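Local coordinates for protein N-acyl homoserine lactonase AiiA (Bacillus thuringiensis subsp. kurstaki, PDB 5EH9) that hydrolyses the lactone ring of N-acyl homoserine lactones with two zinc ions bound in a metallo-beta-lactamase fold, at residues 62-67 with 77-82; 55-60 with 139-144; 12-17 with 38-43; 105-110 with 174-179. All coordinates share one frame; numbering follows the deposited sequence. Where two conformers were deposited one is given.

Contact 1. Residues 62-67 with 77-82; sequences NNEGLF and LPKMTE. With HED (2-hydroxyethyl disulfide), chain K; GOL (glycerol), chain H.
Asn62 and Met80 join the two backbones through a nearly straight bond, Asn62 N to Met80 O at 2.9 Å (176° at the hydrogen), while a type I beta turn from Asn63 to Leu66 folds over edge strand 76-79 of the metallo-beta-lactamase fold. The turn carbonyls rest on this strand: Asn63 O lies 3.6 Å from Pro78 CG, and Glu64 O receives a CA-H...O contact from Leu77. Pro78 also meets Leu66, whose CB lies 4.0 Å from Pro78 CG, the two side chains at about a right angle. Phe67 reaches Pro78 CD obliquely with CE2 and turns its other side to the bound disulfide, with Phe67 CE1 3.7 Å from S3 of the ligand; one ring face carries Leu66 CG. Toward the surface, Glu64 and Lys79 form a salt bridge. Lys79 is folded at chi2 (-74°) and chi3 (-71°), which brings its ammonium back to the turn, where NZ meets Glu64 OE2 at 2.8 Å from above the carboxylate plane.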
loop_
_atom_site.group_PDB
_atom_site.type_symbol
_atom_site.label_atom_id
_atom_site.label_comp_id
_atom_site.label_asym_id
_atom_site.label_seq_id
_atom_site.Cartn_x
_atom_site.Cartn_y
_atom_site.Cartn_z
ATOM N N ASN A 62 -1.047 5.998 -19.298
ATOM C CA ASN A 62 -1.108 5.606 -20.669
ATOM C C ASN A 62 0.257 5.189 -21.147
ATOM O O ASN A 62 0.653 5.509 -22.298
ATOM C CB ASN A 62 -1.682 6.716 -21.536
ATOM C CG ASN A 62 -3.147 7.025 -21.200
ATOM O OD1 ASN A 62 -3.956 6.131 -20.911
ATOM N ND2 ASN A 62 -3.497 8.288 -21.257
ATOM N N ASN A 63 0.979 4.497 -20.292
ATOM C CA ASN A 63 2.380 4.152 -20.563
ATOM C C ASN A 63 2.720 2.779 -19.946
ATOM O O ASN A 63 3.501 2.659 -18.968
ATOM C CB ASN A 63 3.318 5.257 -20.067
ATOM C CG ASN A 63 4.749 5.049 -20.490
ATOM O OD1 ASN A 63 5.032 4.348 -21.485
ATOM N ND2 ASN A 63 5.665 5.706 -19.782
ATOM N N GLU A 64 2.116 1.759 -20.525
ATOM C CA GLU A 64 2.389 0.382 -20.131
ATOM C C GLU A 64 3.876 0.016 -20.224
ATOM O O GLU A 64 4.366 -0.843 -19.486
ATOM C CB GLU A 64 1.575 -0.586 -20.997
ATOM C CG GLU A 64 0.129 -0.488 -20.673
ATOM C CD GLU A 64 -0.830 -1.115 -21.620
ATOM O OE1 GLU A 64 -0.506 -1.669 -22.736
ATOM O OE2 GLU A 64 -1.974 -0.928 -21.201
ATOM N N GLY A 65 4.564 0.638 -21.179
ATOM C CA GLY A 65 5.988 0.462 -21.407
ATOM C C GLY A 65 6.918 1.305 -20.537
ATOM O O GLY A 65 8.111 1.474 -20.874
ATOM N N LEU A 66 6.421 1.781 -19.392
ATOM C CA LEU A 66 7.201 2.644 -18.531
ATOM C C LEU A 66 8.596 2.034 -18.217
ATOM O O LEU A 66 9.617 2.745 -18.197
ATOM C CB LEU A 66 6.411 2.879 -17.218
ATOM C CG LEU A 66 7.140 3.657 -16.160
ATOM C CD1 LEU A 66 7.624 5.011 -16.663
ATOM C CD2 LEU A 66 6.282 3.800 -14.917
ATOM N N PHE A 67 8.636 0.713 -17.981
ATOM C CA PHE A 67 9.846 0.030 -17.538
ATOM C C PHE A 67 10.644 -0.599 -18.691
ATOM O O PHE A 67 11.581 -1.354 -18.450
ATOM C CB PHE A 67 9.538 -0.988 -16.393
ATOM C CG PHE A 67 8.986 -0.301 -15.162
ATOM C CD1 PHE A 67 9.773 0.542 -14.406
ATOM C CD2 PHE A 67 7.720 -0.512 -14.789
ATOM C CE1 PHE A 67 9.238 1.211 -13.329
ATOM C CE2 PHE A 67 7.152 0.141 -13.683
ATOM C CZ PHE A 67 7.937 0.981 -12.959
ATOM N N LEU A 77 4.079 -3.861 -15.810
ATOM C CA LEU A 77 3.421 -2.968 -16.829
ATOM C C LEU A 77 2.253 -2.279 -16.134
ATOM O O LEU A 77 1.221 -2.910 -15.914
ATOM C CB LEU A 77 2.889 -3.742 -18.051
ATOM C CG LEU A 77 3.911 -4.435 -18.965
ATOM C CD1 LEU A 77 4.225 -5.787 -18.423
ATOM C CD2 LEU A 77 3.330 -4.640 -20.324
ATOM N N PRO A 78 2.440 -0.982 -15.784
ATOM C CA PRO A 78 1.358 -0.277 -15.111
ATOM C C PRO A 78 0.174 -0.110 -16.060
ATOM O O PRO A 78 0.330 0.084 -17.273
ATOM C CB PRO A 78 1.971 1.063 -14.784
ATOM C CG PRO A 78 3.127 1.249 -15.682
ATOM C CD PRO A 78 3.614 -0.131 -16.038
ATOM N N LYS A 79 -1.014 -0.186 -15.502
ATOM C CA LYS A 79 -2.283 -0.005 -16.175
ATOM C C LYS A 79 -3.019 1.166 -15.511
ATOM O O LYS A 79 -3.821 1.020 -14.598
ATOM C CB LYS A 79 -3.126 -1.316 -16.139
ATOM C CG LYS A 79 -2.446 -2.547 -16.659
ATOM C CD LYS A 79 -2.329 -2.581 -18.152
ATOM C CE LYS A 79 -3.691 -2.804 -18.777
ATOM N NZ LYS A 79 -3.520 -3.006 -20.249
ATOM N N MET A 80 -2.699 2.355 -15.981
ATOM C CA MET A 80 -3.070 3.584 -15.362
ATOM C C MET A 80 -3.537 4.574 -16.428
ATOM O O MET A 80 -2.832 4.809 -17.380
ATOM C CB MET A 80 -1.924 4.201 -14.589
ATOM C CG MET A 80 -2.230 5.401 -13.744
ATOM S SD MET A 80 -0.713 6.293 -13.324
ATOM C CE MET A 80 -1.417 7.590 -12.352
ATOM N N THR A 81 -4.736 5.138 -16.214
ATOM C CA THR A 81 -5.275 6.178 -17.050
ATOM C C THR A 81 -5.187 7.509 -16.310
ATOM O O THR A 81 -4.903 7.532 -15.127
ATOM C CB THR A 81 -6.741 5.900 -17.420
ATOM O OG1 THR A 81 -7.593 6.002 -16.254
ATOM C CG2 THR A 81 -6.909 4.601 -18.035
ATOM N N GLU A 82 -5.597 8.594 -16.959
ATOM C CA GLU A 82 -5.594 9.920 -16.352
ATOM C C GLU A 82 -6.489 9.923 -15.119
ATOM O O GLU A 82 -6.170 10.608 -14.149
ATOM C CB GLU A 82 -6.081 11.038 -17.319
ATOM C CG GLU A 82 -5.031 11.270 -18.456
ATOM C CD GLU A 82 -3.803 12.189 -18.175
ATOM O OE1 GLU A 82 -2.968 12.471 -19.150
ATOM O OE2 GLU A 82 -3.666 12.619 -16.993
HETATM C C1 HED K . 13.328 2.541 -12.587
HETATM O O1 HED K . 12.543 3.062 -13.702
HETATM C C2 HED K . 12.957 1.073 -12.273
HETATM S S3 HED K . 11.901 0.926 -10.767
HETATM S S4 HED K . 11.244 -1.014 -10.557
HETATM C C5 HED K . 9.873 -0.985 -9.350
HETATM C C6 HED K . 9.704 -2.394 -8.683
HETATM O O6 HED K . 8.867 -2.385 -7.470
HETATM C C1 GOL H . -3.825 2.426 -19.521
HETATM O O1 GOL H . -2.502 2.671 -19.992
HETATM C C2 GOL H . -4.279 1.128 -20.162
HETATM O O2 GOL H . -3.361 0.281 -19.562
HETATM C C3 GOL H . -5.765 0.779 -19.912
HETATM O O3 GOL H . -5.949 -0.232 -18.923
HETATM O O HOH W 1 -6.209 8.363 -19.967
HETATM O O HOH W 2 -0.481 2.624 -17.995
#

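Contact 2. Residues 55-60 with 139-144; sequences GMPESA and EYMKEC. With HED (2-hydroxyethyl disulfide), chain K.
Pro57 and Glu143 mark the closest backbone approach, their CA atoms 6.5 Å apart, where two loops meet, each with a short 3-10 turn in it (58-60 and 142-144). The spacing leaves the joining to side chains. Ser59 OG donates to Glu143 OE2 at 2.9 Å, reaching the carboxylate oxygen from above its plane (41° out). The Glu143 chain is bent at chi2 (93°), and its aliphatic part packs on the proline, with CG 3.8 Å from Pro57 CB. A water gives the same OE2 a second donor. It also donates to Glu58 OE1 and accepts from Ser59 N, and by bridging the two carboxylates it probably eases the repulsion between these like charges. Beside this polar pair, Met141 crosses Pro57 at about a right angle, its SD 4.2 Å from Pro57 CG, and its CE ends 3.8 Å from Ser59 OG. Met141 CG also lies 4.0 Å from S3 of the bound disulfide, which places the contact at the wall of the ligand pocket. The arrangement joins the loop after strand 48-52 to the one between helix 128-134 and strand 151-154; Phe110 of helix 110-113 packs against both Pro57 and Met141.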
loop_
_atom_site.group_PDB
_atom_site.type_symbol
_atom_site.label_atom_id
_atom_site.label_comp_id
_atom_site.label_asym_id
_atom_site.label_seq_id
_atom_site.Cartn_x
_atom_site.Cartn_y
_atom_site.Cartn_z
ATOM N N GLY A 55 -1.102 5.677 -5.135
ATOM C CA GLY A 55 -1.158 5.222 -6.522
ATOM C C GLY A 55 0.171 5.412 -7.238
ATOM O O GLY A 55 1.222 5.560 -6.667
ATOM N N MET A 56 0.051 5.399 -8.577
ATOM C CA MET A 56 1.197 5.322 -9.469
ATOM C C MET A 56 1.566 6.710 -9.949
ATOM O O MET A 56 0.753 7.654 -9.862
ATOM C CB MET A 56 0.823 4.416 -10.638
ATOM C CG MET A 56 0.880 2.914 -10.263
ATOM S SD MET A 56 0.218 1.754 -11.449
ATOM C CE MET A 56 -1.496 2.126 -11.332
ATOM N N PRO A 57 2.768 6.849 -10.490
ATOM C CA PRO A 57 3.264 8.179 -10.899
ATOM C C PRO A 57 2.638 8.620 -12.258
ATOM O O PRO A 57 2.193 7.773 -13.040
ATOM C CB PRO A 57 4.750 7.998 -11.012
ATOM C CG PRO A 57 4.881 6.594 -11.348
ATOM C CD PRO A 57 3.799 5.808 -10.662
ATOM N N GLU A 58 2.618 9.916 -12.504
ATOM C CA GLU A 58 2.068 10.408 -13.781
ATOM C C GLU A 58 2.795 9.774 -14.979
ATOM O O GLU A 58 2.221 9.701 -16.016
ATOM C CB GLU A 58 1.986 11.884 -13.806
ATOM C CG GLU A 58 3.260 12.666 -13.931
ATOM C CD GLU A 58 3.978 12.752 -15.295
ATOM O OE1 GLU A 58 5.229 12.471 -15.235
ATOM O OE2 GLU A 58 3.438 13.099 -16.411
ATOM N N SER A 59 4.092 9.428 -14.793
ATOM C CA SER A 59 4.868 8.793 -15.906
ATOM C C SER A 59 4.259 7.438 -16.325
ATOM O O SER A 59 4.574 6.979 -17.424
ATOM C CB SER A 59 6.332 8.582 -15.509
ATOM O OG SER A 59 6.409 7.808 -14.332
ATOM N N ALA A 60 3.423 6.834 -15.483
ATOM C CA ALA A 60 2.757 5.574 -15.840
ATOM C C ALA A 60 1.443 5.767 -16.611
ATOM O O ALA A 60 0.878 4.773 -17.125
ATOM C CB ALA A 60 2.478 4.791 -14.558
ATOM N N GLU A 139 15.262 -0.191 -7.492
ATOM C CA GLU A 139 13.793 -0.381 -7.691
ATOM C C GLU A 139 13.005 0.870 -7.341
ATOM O O GLU A 139 11.747 0.852 -7.444
ATOM C CB GLU A 139 13.147 -1.619 -7.004
ATOM C CG GLU A 139 13.025 -1.690 -5.482
ATOM C CD GLU A 139 14.349 -2.120 -4.797
ATOM O OE1 GLU A 139 15.448 -2.099 -5.458
ATOM O OE2 GLU A 139 14.383 -2.534 -3.581
ATOM N N TYR A 140 13.679 1.959 -6.915
ATOM C CA TYR A 140 12.894 3.165 -6.497
ATOM C C TYR A 140 12.977 4.240 -7.555
ATOM O O TYR A 140 14.026 4.615 -8.000
ATOM C CB TYR A 140 13.342 3.692 -5.129
ATOM C CG TYR A 140 12.950 2.757 -3.965
ATOM C CD1 TYR A 140 11.725 2.786 -3.471
ATOM C CD2 TYR A 140 13.833 1.753 -3.531
ATOM C CE1 TYR A 140 11.351 1.954 -2.435
ATOM C CE2 TYR A 140 13.479 0.880 -2.531
ATOM C CZ TYR A 140 12.235 0.990 -1.998
ATOM O OH TYR A 140 11.911 0.126 -0.974
ATOM N N MET A 141 11.827 4.728 -7.884
ATOM C CA MET A 141 11.658 5.806 -8.814
ATOM C C MET A 141 11.826 7.150 -8.139
ATOM O O MET A 141 11.393 7.333 -6.985
ATOM C CB MET A 141 10.246 5.734 -9.498
ATOM C CG MET A 141 10.038 4.431 -10.253
ATOM S SD MET A 141 8.536 4.530 -11.243
ATOM C CE MET A 141 8.958 5.634 -12.541
ATOM N N LYS A 142 12.317 8.158 -8.870
ATOM C CA LYS A 142 12.512 9.509 -8.342
ATOM C C LYS A 142 11.196 10.068 -7.817
ATOM O O LYS A 142 11.187 10.839 -6.842
ATOM C CB LYS A 142 13.158 10.359 -9.418
ATOM C CG LYS A 142 14.607 9.875 -9.791
ATOM C CD LYS A 142 15.667 9.769 -8.614
ATOM C CE LYS A 142 17.061 10.178 -9.042
ATOM N NZ LYS A 142 17.165 11.629 -9.334
ATOM N N GLU A 143 10.100 9.726 -8.499
ATOM C CA GLU A 143 8.789 10.201 -8.156
ATOM C C GLU A 143 8.378 9.823 -6.723
ATOM O O GLU A 143 7.464 10.459 -6.113
ATOM C CB GLU A 143 7.701 9.646 -9.135
ATOM C CG GLU A 143 7.813 10.151 -10.542
ATOM C CD GLU A 143 8.609 9.269 -11.456
ATOM O OE1 GLU A 143 9.629 8.673 -11.024
ATOM O OE2 GLU A 143 8.195 9.279 -12.646
ATOM N N CYS A 144 8.974 8.758 -6.182
ATOM C CA CYS A 144 8.619 8.144 -4.917
ATOM C C CYS A 144 9.472 8.637 -3.789
ATOM O O CYS A 144 9.182 8.276 -2.641
ATOM C CB CYS A 144 8.681 6.648 -5.080
ATOM S SG CYS A 144 7.445 6.111 -6.248
HETATM C C1 HED K . 13.328 2.541 -12.587
HETATM O O1 HED K . 12.543 3.062 -13.702
HETATM C C2 HED K . 12.957 1.073 -12.273
HETATM S S3 HED K . 11.901 0.926 -10.767
HETATM S S4 HED K . 11.244 -1.014 -10.557
HETATM C C5 HED K . 9.873 -0.985 -9.350
HETATM C C6 HED K . 9.704 -2.394 -8.683
HETATM O O6 HED K . 8.867 -2.385 -7.470
HETATM O O HOH W 3 5.905 11.025 -13.069
#

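Contact 3. Residues 12-17 with 38-43; sequences VPAGRC and VWCYLL. Unlike the reference sequence in segment 12-17: Val12 (reference Ile).
Val12 and Cys40 pair through two backbone bonds, Val12 N to Cys40 O at 2.8 Å and Cys40 N to Val12 O at 3.0 Å, in an antiparallel hydrogen-bonded pair of the metallo-beta-lactamase fold's larger sheet. Two further bonds, Ala14 N to Val38 O (2.9 Å) and Val38 N to Gly15 O (3.1 Å), prolong the pairing. Ala14 and Gly15 thus stand opposite the single residue Val38, a beta bulge; at the backbone angles of Gly15 (phi 86°) a CB would press on the preceding carbonyl O. Apolar contacts fall on two faces. On one, Val12 CB sits 3.7 Å from Cys40 SG, and helix 86-93 covers this face through Ile86 and Ile89. Farther along, Val38 CG2 lies alongside the backbone of Arg16 and 4.0 Å from Cys17 CB. Pro13 and Trp39 form a non-hydrogen-bonded pair; the indole, with CG beside its backbone N (chi1 -62°), swings back to bring CZ3 within 4.1 Å of Pro13 CG. Proline has no N-H to give, so Pro13 suits this site. The union is therefore made by main-chain bonds with apolar side chains packed around them, and it sets Val38 close to the zinc ligands Asp111 and His238.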
loop_
_atom_site.group_PDB
_atom_site.type_symbol
_atom_site.label_atom_id
_atom_site.label_comp_id
_atom_site.label_asym_id
_atom_site.label_seq_id
_atom_site.Cartn_x
_atom_site.Cartn_y
_atom_site.Cartn_z
ATOM N N VAL A 12 -10.126 2.009 -2.210
ATOM C CA VAL A 12 -10.306 2.900 -3.373
ATOM C C VAL A 12 -9.373 2.390 -4.462
ATOM O O VAL A 12 -8.144 2.502 -4.402
ATOM C CB VAL A 12 -9.914 4.307 -2.997
ATOM C CG1 VAL A 12 -10.101 5.248 -4.175
ATOM C CG2 VAL A 12 -10.709 4.811 -1.758
ATOM N N PRO A 13 -9.959 1.770 -5.514
ATOM C CA PRO A 13 -9.154 1.352 -6.643
ATOM C C PRO A 13 -8.353 2.509 -7.269
ATOM O O PRO A 13 -8.948 3.584 -7.494
ATOM C CB PRO A 13 -10.188 0.780 -7.618
ATOM C CG PRO A 13 -11.336 0.345 -6.746
ATOM C CD PRO A 13 -11.319 1.360 -5.658
ATOM N N ALA A 14 -7.090 2.290 -7.553
ATOM C CA ALA A 14 -6.192 3.319 -8.030
ATOM C C ALA A 14 -5.397 2.865 -9.288
ATOM O O ALA A 14 -4.189 3.017 -9.350
ATOM C CB ALA A 14 -5.284 3.811 -6.913
ATOM N N GLY A 15 -6.121 2.304 -10.227
ATOM C CA GLY A 15 -5.470 1.687 -11.336
ATOM C C GLY A 15 -5.054 0.242 -11.085
ATOM O O GLY A 15 -5.411 -0.319 -10.049
ATOM N N ARG A 16 -4.293 -0.301 -11.983
ATOM C CA ARG A 16 -3.851 -1.663 -11.943
ATOM C C ARG A 16 -2.413 -1.791 -12.407
ATOM O O ARG A 16 -1.815 -0.831 -12.878
ATOM C CB ARG A 16 -4.757 -2.604 -12.740
ATOM C CG ARG A 16 -6.253 -2.424 -12.389
ATOM C CD ARG A 16 -7.137 -3.481 -13.046
ATOM N NE ARG A 16 -6.917 -4.815 -12.479
ATOM C CZ ARG A 16 -7.524 -5.215 -11.365
ATOM N NH1 ARG A 16 -7.242 -6.408 -10.914
ATOM N NH2 ARG A 16 -8.425 -4.501 -10.766
ATOM N N CYS A 17 -1.849 -2.984 -12.253
ATOM C CA CYS A 17 -0.498 -3.239 -12.632
ATOM C C CYS A 17 -0.363 -4.681 -13.063
ATOM O O CYS A 17 -0.748 -5.612 -12.318
ATOM C CB CYS A 17 0.471 -2.855 -11.543
ATOM S SG CYS A 17 2.190 -2.843 -12.071
ATOM N N VAL A 38 -4.237 -2.165 -7.862
ATOM C CA VAL A 38 -3.515 -1.202 -7.081
ATOM C C VAL A 38 -4.537 -0.494 -6.235
ATOM O O VAL A 38 -5.589 -0.056 -6.719
ATOM C CB VAL A 38 -2.714 -0.244 -7.992
ATOM C CG1 VAL A 38 -2.100 0.883 -7.157
ATOM C CG2 VAL A 38 -1.649 -0.981 -8.772
ATOM N N TRP A 39 -4.213 -0.382 -4.941
ATOM C CA TRP A 39 -5.151 0.220 -3.982
ATOM C C TRP A 39 -4.611 1.422 -3.268
ATOM O O TRP A 39 -3.436 1.520 -2.994
ATOM C CB TRP A 39 -5.398 -0.800 -2.815
ATOM C CG TRP A 39 -6.018 -2.096 -3.208
ATOM C CD1 TRP A 39 -5.396 -3.333 -3.226
ATOM C CD2 TRP A 39 -7.390 -2.333 -3.509
ATOM N NE1 TRP A 39 -6.299 -4.307 -3.580
ATOM C CE2 TRP A 39 -7.539 -3.717 -3.724
ATOM C CE3 TRP A 39 -8.531 -1.539 -3.564
ATOM C CZ2 TRP A 39 -8.756 -4.279 -3.978
ATOM C CZ3 TRP A 39 -9.748 -2.101 -3.859
ATOM C CH2 TRP A 39 -9.851 -3.441 -4.086
ATOM N N CYS A 40 -5.541 2.323 -2.946
ATOM C CA CYS A 40 -5.318 3.246 -1.862
ATOM C C CYS A 40 -6.528 3.101 -0.898
ATOM O O CYS A 40 -7.579 2.573 -1.257
ATOM C CB CYS A 40 -5.013 4.653 -2.309
ATOM S SG CYS A 40 -6.449 5.557 -3.025
ATOM N N TYR A 41 -6.305 3.541 0.336
ATOM C CA TYR A 41 -7.341 3.437 1.364
ATOM C C TYR A 41 -7.612 4.807 1.944
ATOM O O TYR A 41 -6.694 5.568 2.226
ATOM C CB TYR A 41 -7.005 2.399 2.458
ATOM C CG TYR A 41 -6.490 1.097 1.925
ATOM C CD1 TYR A 41 -5.173 0.901 1.575
ATOM C CD2 TYR A 41 -7.319 0.023 1.799
ATOM C CE1 TYR A 41 -4.690 -0.302 1.091
ATOM C CE2 TYR A 41 -6.839 -1.186 1.314
ATOM C CZ TYR A 41 -5.519 -1.369 1.003
ATOM O OH TYR A 41 -5.092 -2.575 0.552
ATOM N N LEU A 42 -8.893 5.143 2.126
ATOM C CA LEU A 42 -9.238 6.361 2.775
ATOM C C LEU A 42 -9.944 6.094 4.084
ATOM O O LEU A 42 -10.887 5.316 4.136
ATOM C CB LEU A 42 -10.184 7.090 1.813
ATOM C CG LEU A 42 -10.378 8.537 2.119
ATOM C CD1 LEU A 42 -11.236 8.876 3.330
ATOM C CD2 LEU A 42 -9.160 9.443 2.045
ATOM N N LEU A 43 -9.421 6.711 5.118
ATOM C CA LEU A 43 -9.905 6.561 6.480
ATOM C C LEU A 43 -10.540 7.848 6.933
ATOM O O LEU A 43 -9.876 8.889 6.978
ATOM C CB LEU A 43 -8.789 6.212 7.436
ATOM C CG LEU A 43 -8.066 4.947 7.204
ATOM C CD1 LEU A 43 -7.726 4.384 5.941
ATOM C CD2 LEU A 43 -6.816 4.815 8.086
#

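Contact 4. Residues 105-110 with 174-179; sequences SSHLHF and PGHQSL. With ZN (zinc ion), chain C.
His107 meets His176 in an edge-to-face (T-shaped) pair, centroids 4.7 Å apart and planes at 61°, with CD2 of His176 over the His107 face, 3.5 Å from His107 ND1. His107 is a zinc ligand: its NE2 binds the ion at 2.1 Å, as does His109 ND1, and a water at 2.0 Å joins them, with His172 and Asp194 completing the site. His107 and His109 belong to the HxHxDH signature of the metallo-beta-lactamase superfamily. One step out, His107 ND1 donates to Ser106 OG at 2.8 Å, the hydroxyl lying close to the imidazole plane, and Ser106 OG is in turn bonded to Asp53. This fixes the rotation of the ring whose other nitrogen holds the metal. His176 is held in turn by a hydrogen bond between its ND1 and Thr169 OG1. Farther out, the main chains are tied by Gln177 N to Ser106 O at 3.0 Å. Gln177 CG sits between its backbone N and carbonyl carbon (chi1 63°), and from there the extended side chain sends NE2 to Ser105 O at 2.9 Å, from above the carbonyl plane. With His107 ND1 donating and NE2 on zinc, the hydrogen-bond chain to Asp53 probably strengthens NE2 as a donor to the metal.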
loop_
_atom_site.group_PDB
_atom_site.type_symbol
_atom_site.label_atom_id
_atom_site.label_comp_id
_atom_site.label_asym_id
_atom_site.label_seq_id
_atom_site.Cartn_x
_atom_site.Cartn_y
_atom_site.Cartn_z
ATOM N N SER A 105 2.487 6.148 3.893
ATOM C CA SER A 105 3.115 5.373 2.837
ATOM C C SER A 105 3.455 3.972 3.435
ATOM O O SER A 105 4.368 3.874 4.263
ATOM C CB SER A 105 4.368 6.041 2.311
ATOM O OG SER A 105 4.116 7.218 1.608
ATOM N N SER A 106 2.767 2.950 2.984
ATOM C CA SER A 106 3.086 1.593 3.404
ATOM C C SER A 106 4.554 1.320 3.059
ATOM O O SER A 106 5.298 0.674 3.816
ATOM C CB SER A 106 2.176 0.607 2.723
ATOM O OG SER A 106 2.352 0.602 1.312
ATOM N N HIS A 107 4.958 1.752 1.849
ATOM C CA HIS A 107 6.295 1.643 1.388
ATOM C C HIS A 107 6.395 2.555 0.119
ATOM O O HIS A 107 5.387 3.147 -0.236
ATOM C CB HIS A 107 6.715 0.210 1.091
ATOM C CG HIS A 107 5.929 -0.560 0.105
ATOM N ND1 HIS A 107 4.566 -0.690 0.118
ATOM C CD2 HIS A 107 6.370 -1.356 -0.932
ATOM C CE1 HIS A 107 4.192 -1.550 -0.811
ATOM N NE2 HIS A 107 5.272 -1.946 -1.481
ATOM N N LEU A 108 7.575 2.650 -0.424
ATOM C CA LEU A 108 7.836 3.616 -1.496
ATOM C C LEU A 108 7.989 3.005 -2.857
ATOM O O LEU A 108 8.482 3.671 -3.793
ATOM C CB LEU A 108 8.989 4.571 -1.130
ATOM C CG LEU A 108 8.798 5.440 0.157
ATOM C CD1 LEU A 108 10.080 6.160 0.471
ATOM C CD2 LEU A 108 7.567 6.352 0.025
ATOM N N HIS A 109 7.521 1.801 -3.062
ATOM C CA HIS A 109 7.336 1.240 -4.402
ATOM C C HIS A 109 6.463 2.144 -5.220
ATOM O O HIS A 109 5.575 2.819 -4.744
ATOM C CB HIS A 109 6.810 -0.172 -4.358
ATOM C CG HIS A 109 7.846 -1.162 -3.886
ATOM N ND1 HIS A 109 7.524 -2.487 -3.584
ATOM C CD2 HIS A 109 9.172 -1.051 -3.689
ATOM C CE1 HIS A 109 8.632 -3.125 -3.207
ATOM N NE2 HIS A 109 9.619 -2.271 -3.219
ATOM N N PHE A 110 6.650 2.078 -6.538
ATOM C CA PHE A 110 5.963 3.014 -7.473
ATOM C C PHE A 110 4.487 2.953 -7.447
ATOM O O PHE A 110 3.798 3.940 -7.771
ATOM C CB PHE A 110 6.535 2.904 -8.884
ATOM C CG PHE A 110 5.826 1.898 -9.712
ATOM C CD1 PHE A 110 5.940 0.537 -9.482
ATOM C CD2 PHE A 110 4.979 2.316 -10.650
ATOM C CE1 PHE A 110 5.187 -0.364 -10.205
ATOM C CE2 PHE A 110 4.323 1.405 -11.495
ATOM C CZ PHE A 110 4.376 0.063 -11.209
ATOM N N PRO A 174 12.458 -2.786 2.383
ATOM C CA PRO A 174 13.242 -2.671 3.645
ATOM C C PRO A 174 12.524 -2.032 4.776
ATOM O O PRO A 174 12.808 -2.372 5.950
ATOM C CB PRO A 174 14.459 -1.851 3.195
ATOM C CG PRO A 174 14.637 -2.162 1.693
ATOM C CD PRO A 174 13.197 -2.226 1.238
ATOM N N GLY A 175 11.549 -1.183 4.568
ATOM C CA GLY A 175 10.758 -0.553 5.574
ATOM C C GLY A 175 9.293 -0.616 5.392
ATOM O O GLY A 175 8.541 0.272 5.795
ATOM N N HIS A 176 8.839 -1.735 4.844
ATOM C CA HIS A 176 7.448 -1.920 4.656
ATOM C C HIS A 176 6.626 -1.904 5.958
ATOM O O HIS A 176 7.105 -2.472 6.990
ATOM C CB HIS A 176 7.168 -3.291 3.942
ATOM C CG HIS A 176 5.767 -3.533 3.572
ATOM N ND1 HIS A 176 4.838 -4.047 4.450
ATOM C CD2 HIS A 176 5.056 -3.226 2.448
ATOM C CE1 HIS A 176 3.634 -4.006 3.911
ATOM N NE2 HIS A 176 3.747 -3.522 2.674
ATOM N N GLN A 177 5.456 -1.336 5.972
ATOM C CA GLN A 177 4.520 -1.332 7.129
ATOM C C GLN A 177 3.100 -1.650 6.723
ATOM O O GLN A 177 2.654 -1.256 5.622
ATOM C CB GLN A 177 4.654 -0.033 7.933
ATOM C CG GLN A 177 4.261 1.201 7.084
ATOM C CD GLN A 177 4.480 2.490 7.858
ATOM O OE1 GLN A 177 4.758 2.511 9.027
ATOM N NE2 GLN A 177 4.341 3.631 7.153
ATOM N N SER A 178 2.414 -2.428 7.578
ATOM C CA SER A 178 1.072 -2.793 7.456
ATOM C C SER A 178 0.217 -1.985 8.417
ATOM O O SER A 178 0.726 -1.229 9.220
ATOM C CB SER A 178 0.891 -4.302 7.774
ATOM O OG SER A 178 1.746 -5.104 6.986
ATOM N N LEU A 179 -1.115 -2.097 8.291
ATOM C CA LEU A 179 -2.053 -1.322 9.072
ATOM C C LEU A 179 -2.991 -2.211 9.865
ATOM O O LEU A 179 -3.539 -3.149 9.321
ATOM C CB LEU A 179 -2.838 -0.392 8.226
ATOM C CG LEU A 179 -2.038 0.780 7.701
ATOM C CD1 LEU A 179 -1.408 0.436 6.368
ATOM C CD2 LEU A 179 -2.861 2.034 7.619
HETATM ZN ZN ZN C . 5.578 -3.258 -3.093
HETATM O O HOH W 4 7.175 2.835 5.161
HETATM O O HOH W 5 4.414 -3.170 -4.699
#

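From the N terminus, contact 3 comes first, closing the hairpin-like connection between strands 8-20 and 33-45, and it ends before the others open. Contact 2 then encloses contact 1: the loop from 55-60 to 139-144 contains the short turn-over-strand closure of 62-67 with 77-82. Contact 4 crosses contact 2, since 105-110 falls within that loop and 174-179 beyond it. Strand 76-79 of contact 1 neighbours strand 8-20 in the larger sheet, with Lys79 N close to Arg16 O. Contact 4 brings strand 177-183 of the second sheet to the zinc-binding loop. Phe110 touches all three other contacts through Phe67, Pro57 and Cys17, linking pocket wall, sheet and metal loop.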